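Local coordinates for protein HTP-2 (Caenorhabditis elegans, PDB 4TZM) that binds a short closure motif of HTP-3 through its HORMA domain and probably takes part in assembling the meiotic chromosome axis, at residues I130-G136 and R236-A241. Sequence-based numbering, arbitrary orientation.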
ATOM      1  N   ILE A 130      -1.198 -10.778   3.034  1.00 40.60           N
ATOM      2  CA  ILE A 130      -1.223 -12.220   3.223  1.00 37.81           C
ATOM      3  C   ILE A 130       0.154 -12.755   2.884  1.00 38.06           C
ATOM      4  O   ILE A 130       0.745 -12.369   1.877  1.00 37.02           O
ATOM      5  CB  ILE A 130      -2.277 -12.915   2.335  1.00 36.87           C
ATOM      6  CG1 ILE A 130      -3.671 -12.345   2.601  1.00 37.63           C
ATOM      7  CG2 ILE A 130      -2.267 -14.426   2.563  1.00 38.50           C
ATOM      8  CD1 ILE A 130      -4.734 -12.859   1.656  1.00 39.84           C
ATOM      9  N   TYR A 131       0.670 -13.636   3.730  1.00 40.19           N
ATOM     10  CA  TYR A 131       1.986 -14.207   3.514  1.00 39.63           C
ATOM     11  C   TYR A 131       1.847 -15.654   3.059  1.00 40.69           C
ATOM     12  O   TYR A 131       0.988 -16.382   3.550  1.00 42.17           O
ATOM     13  CB  TYR A 131       2.820 -14.085   4.791  1.00 40.32           C
ATOM     14  CG  TYR A 131       3.043 -12.641   5.182  1.00 40.32           C
ATOM     15  CD1 TYR A 131       4.066 -11.901   4.606  1.00 39.38           C
ATOM     16  CD2 TYR A 131       2.208 -12.005   6.097  1.00 40.54           C
ATOM     17  CE1 TYR A 131       4.268 -10.577   4.943  1.00 40.03           C
ATOM     18  CE2 TYR A 131       2.404 -10.677   6.437  1.00 41.41           C
ATOM     19  CZ  TYR A 131       3.437  -9.969   5.856  1.00 43.52           C
ATOM     20  OH  TYR A 131       3.646  -8.645   6.185  1.00 47.07           O
ATOM     21  N   PHE A 132       2.663 -16.058   2.091  1.00 43.06           N
ATOM     22  CA  PHE A 132       2.604 -17.426   1.587  1.00 45.00           C
ATOM     23  C   PHE A 132       3.886 -18.187   1.880  1.00 51.06           C
ATOM     24  O   PHE A 132       4.960 -17.599   2.046  1.00 51.38           O
ATOM     25  CB  PHE A 132       2.330 -17.446   0.083  1.00 40.90           C
ATOM     26  CG  PHE A 132       0.971 -16.932  -0.295  1.00 41.28           C
ATOM     27  CD1 PHE A 132       0.752 -15.570  -0.455  1.00 38.10           C
ATOM     28  CD2 PHE A 132      -0.087 -17.808  -0.505  1.00 36.87           C
ATOM     29  CE1 PHE A 132      -0.500 -15.089  -0.809  1.00 38.95           C
ATOM     30  CE2 PHE A 132      -1.343 -17.334  -0.857  1.00 34.51           C
ATOM     31  CZ  PHE A 132      -1.548 -15.972  -1.011  1.00 36.87           C
ATOM     32  N   GLU A 133       3.753 -19.504   1.933  1.00 56.50           N
ATOM     33  CA  GLU A 133       4.872 -20.398   2.175  1.00 60.49           C
ATOM     34  C   GLU A 133       4.840 -21.510   1.137  1.00 59.67           C
ATOM     35  O   GLU A 133       3.924 -21.554   0.312  1.00 57.04           O
ATOM     36  CB  GLU A 133       4.794 -20.977   3.583  1.00 67.36           C
ATOM     37  CG  GLU A 133       3.573 -21.857   3.795  1.00 77.56           C
ATOM     38  CD  GLU A 133       3.133 -21.904   5.242  1.00 87.56           C
ATOM     39  OE1 GLU A 133       3.847 -21.344   6.098  1.00 91.03           O
ATOM     40  OE2 GLU A 133       2.069 -22.499   5.521  1.00 91.14           O
ATOM     41  N   ASN A 134       5.831 -22.398   1.180  1.00 57.45           N
ATOM     42  CA  ASN A 134       5.896 -23.535   0.267  1.00 54.23           C
ATOM     43  C   ASN A 134       5.802 -23.098  -1.192  1.00 54.13           C
ATOM     44  O   ASN A 134       4.780 -23.306  -1.847  1.00 53.12           O
ATOM     45  CB  ASN A 134       4.786 -24.538   0.599  1.00 55.68           C
ATOM     46  CG  ASN A 134       4.978 -25.873  -0.086  1.00 56.93           C
ATOM     47  OD1 ASN A 134       6.029 -26.146  -0.666  1.00 57.33           O
ATOM     48  ND2 ASN A 134       3.960 -26.721  -0.015  1.00 59.47           N
ATOM     49  N   GLY A 135       6.864 -22.467  -1.684  1.00 53.96           N
ATOM     50  CA  GLY A 135       6.907 -21.989  -3.055  1.00 52.67           C
ATOM     51  C   GLY A 135       5.969 -20.824  -3.321  1.00 50.84           C
ATOM     52  O   GLY A 135       5.652 -20.532  -4.471  1.00 46.99           O
ATOM     53  N   GLY A 136       5.526 -20.159  -2.257  1.00 49.96           N
ATOM     54  CA  GLY A 136       4.613 -19.036  -2.377  1.00 45.48           C
ATOM     55  C   GLY A 136       3.201 -19.440  -2.768  1.00 46.54           C
ATOM     56  O   GLY A 136       2.465 -18.651  -3.363  1.00 43.50           O
ATOM     57  N   ARG A 236      -0.456  -9.535  -6.236  1.00 39.88           N
ATOM     58  CA  ARG A 236      -0.044 -10.913  -5.999  1.00 39.76           C
ATOM     59  C   ARG A 236       1.317 -11.177  -6.633  1.00 43.14           C
ATOM     60  O   ARG A 236       1.401 -11.753  -7.720  1.00 45.95           O
ATOM     61  CB  ARG A 236      -1.093 -11.894  -6.545  1.00 40.24           C
ATOM     62  CG  ARG A 236      -0.829 -13.388  -6.273  1.00 43.84           C
ATOM     63  CD  ARG A 236      -0.590 -13.672  -4.797  1.00 47.58           C
ATOM     64  NE  ARG A 236      -0.716 -15.089  -4.452  1.00 52.63           N
ATOM     65  CZ  ARG A 236       0.308 -15.923  -4.282  1.00 51.42           C
ATOM     66  NH1 ARG A 236       1.555 -15.497  -4.437  1.00 54.00           N
ATOM     67  NH2 ARG A 236       0.085 -17.188  -3.956  1.00 46.35           N
ATOM     68  N   PRO A 237       2.393 -10.733  -5.965  1.00 41.55           N
ATOM     69  CA  PRO A 237       3.728 -11.158  -6.391  1.00 40.54           C
ATOM     70  C   PRO A 237       4.000 -12.604  -5.980  1.00 42.21           C
ATOM     71  O   PRO A 237       3.072 -13.319  -5.599  1.00 40.17           O
ATOM     72  CB  PRO A 237       4.661 -10.183  -5.669  1.00 40.18           C
ATOM     73  CG  PRO A 237       3.883  -9.680  -4.518  1.00 40.09           C
ATOM     74  CD  PRO A 237       2.446  -9.676  -4.941  1.00 40.83           C
ATOM     75  N   GLY A 238       5.259 -13.024  -6.057  1.00 42.36           N
ATOM     76  CA  GLY A 238       5.623 -14.406  -5.811  1.00 39.30           C
ATOM     77  C   GLY A 238       5.202 -14.999  -4.477  1.00 38.83           C
ATOM     78  O   GLY A 238       4.742 -16.140  -4.424  1.00 42.02           O
ATOM     79  N   HIS A 239       5.358 -14.251  -3.390  1.00 36.98           N
ATOM     80  CA  HIS A 239       5.199 -14.856  -2.071  1.00 38.48           C
ATOM     81  C   HIS A 239       4.376 -14.013  -1.113  1.00 36.39           C
ATOM     82  O   HIS A 239       4.314 -14.298   0.083  1.00 38.01           O
ATOM     83  CB  HIS A 239       6.580 -15.145  -1.476  1.00 34.81           C
ATOM     84  CG  HIS A 239       7.412 -16.048  -2.332  1.00 35.06           C
ATOM     85  ND1 HIS A 239       7.547 -17.395  -2.083  1.00 40.24           N
ATOM     86  CD2 HIS A 239       8.121 -15.798  -3.458  1.00 37.52           C
ATOM     87  CE1 HIS A 239       8.318 -17.935  -3.009  1.00 41.31           C
ATOM     88  NE2 HIS A 239       8.679 -16.990  -3.856  1.00 37.76           N
ATOM     89  N   HIS A 240       3.729 -12.984  -1.645  1.00 37.48           N
ATOM     90  CA  HIS A 240       2.933 -12.090  -0.826  1.00 40.82           C
ATOM     91  C   HIS A 240       1.660 -11.703  -1.561  1.00 40.76           C
ATOM     92  O   HIS A 240       1.574 -11.836  -2.781  1.00 41.42           O
ATOM     93  CB  HIS A 240       3.724 -10.828  -0.466  1.00 35.14           C
ATOM     94  CG  HIS A 240       5.020 -11.097   0.231  1.00 40.21           C
ATOM     95  ND1 HIS A 240       6.154 -11.500  -0.440  1.00 44.86           N
ATOM     96  CD2 HIS A 240       5.362 -11.030   1.541  1.00 43.50           C
ATOM     97  CE1 HIS A 240       7.141 -11.670   0.426  1.00 46.17           C
ATOM     98  NE2 HIS A 240       6.683 -11.391   1.634  1.00 46.20           N
ATOM     99  N   ALA A 241       0.673 -11.228  -0.810  1.00 41.82           N
ATOM    100  CA  ALA A 241      -0.530 -10.660  -1.398  1.00 41.97           C
ATOM    101  C   ALA A 241      -0.976  -9.457  -0.579  1.00 41.02           C
ATOM    102  O   ALA A 241      -0.784  -9.422   0.636  1.00 38.83           O
ATOM    103  CB  ALA A 241      -1.643 -11.703  -1.485  1.00 39.57           C
TER
HETATM  104  O   HOH W   1       6.181 -14.858   2.339  1.00 42.76           O
HETATM  105  O   HOH W   2       6.894 -18.855   0.029  1.00 53.27           O
HETATM  106  O   HOH W   3       4.725 -18.178  -5.850  1.00 45.01           O
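Ile130 and Ala241 pair at the end of two antiparallel strands, 123-133 and 240-248, in the main sheet of the HORMA domain. Ile130 N gives a hydrogen bond to Ala241 O (2.8 Å) and Ala241 N returns one to Ile130 O; two residues on, Phe132 N hydrogen-bonds to His239 O from above its carbonyl plane. Water 1 donates to both Phe132 O and His239 O, continuing the ladder where the strands part. Tyr131 and His240, a non-hydrogen-bonded pair, meet rim to rim, Tyr131 CD1 to His240 CD2 at 3.4 Å, planes at 79°; Tyr131 OH hydrogen-bonds to Leu105 O and His240 ND1 to Ser38 OG. On the opposite sheet face, Ala241 CB touches the edge of the Phe132 ring at CE1 (3.6 Å). The Arg236 chain, bent at chi2 (53°), lays its guanidinium flat on that ring, a cation-pi stack with CZ 3.7 Å from the Phe132 centroid. Arg236 NE bonds to Leu159 O. His239 lies against the turn, its ND1 3.4 Å from Gly136 CA. Two bonds near the guanidinium plane fix its rotation: Arg236 NH1 to Pro237 O, and Arg236 NH2 to Gly136 O at 2.9 Å, nearly straight at 166°.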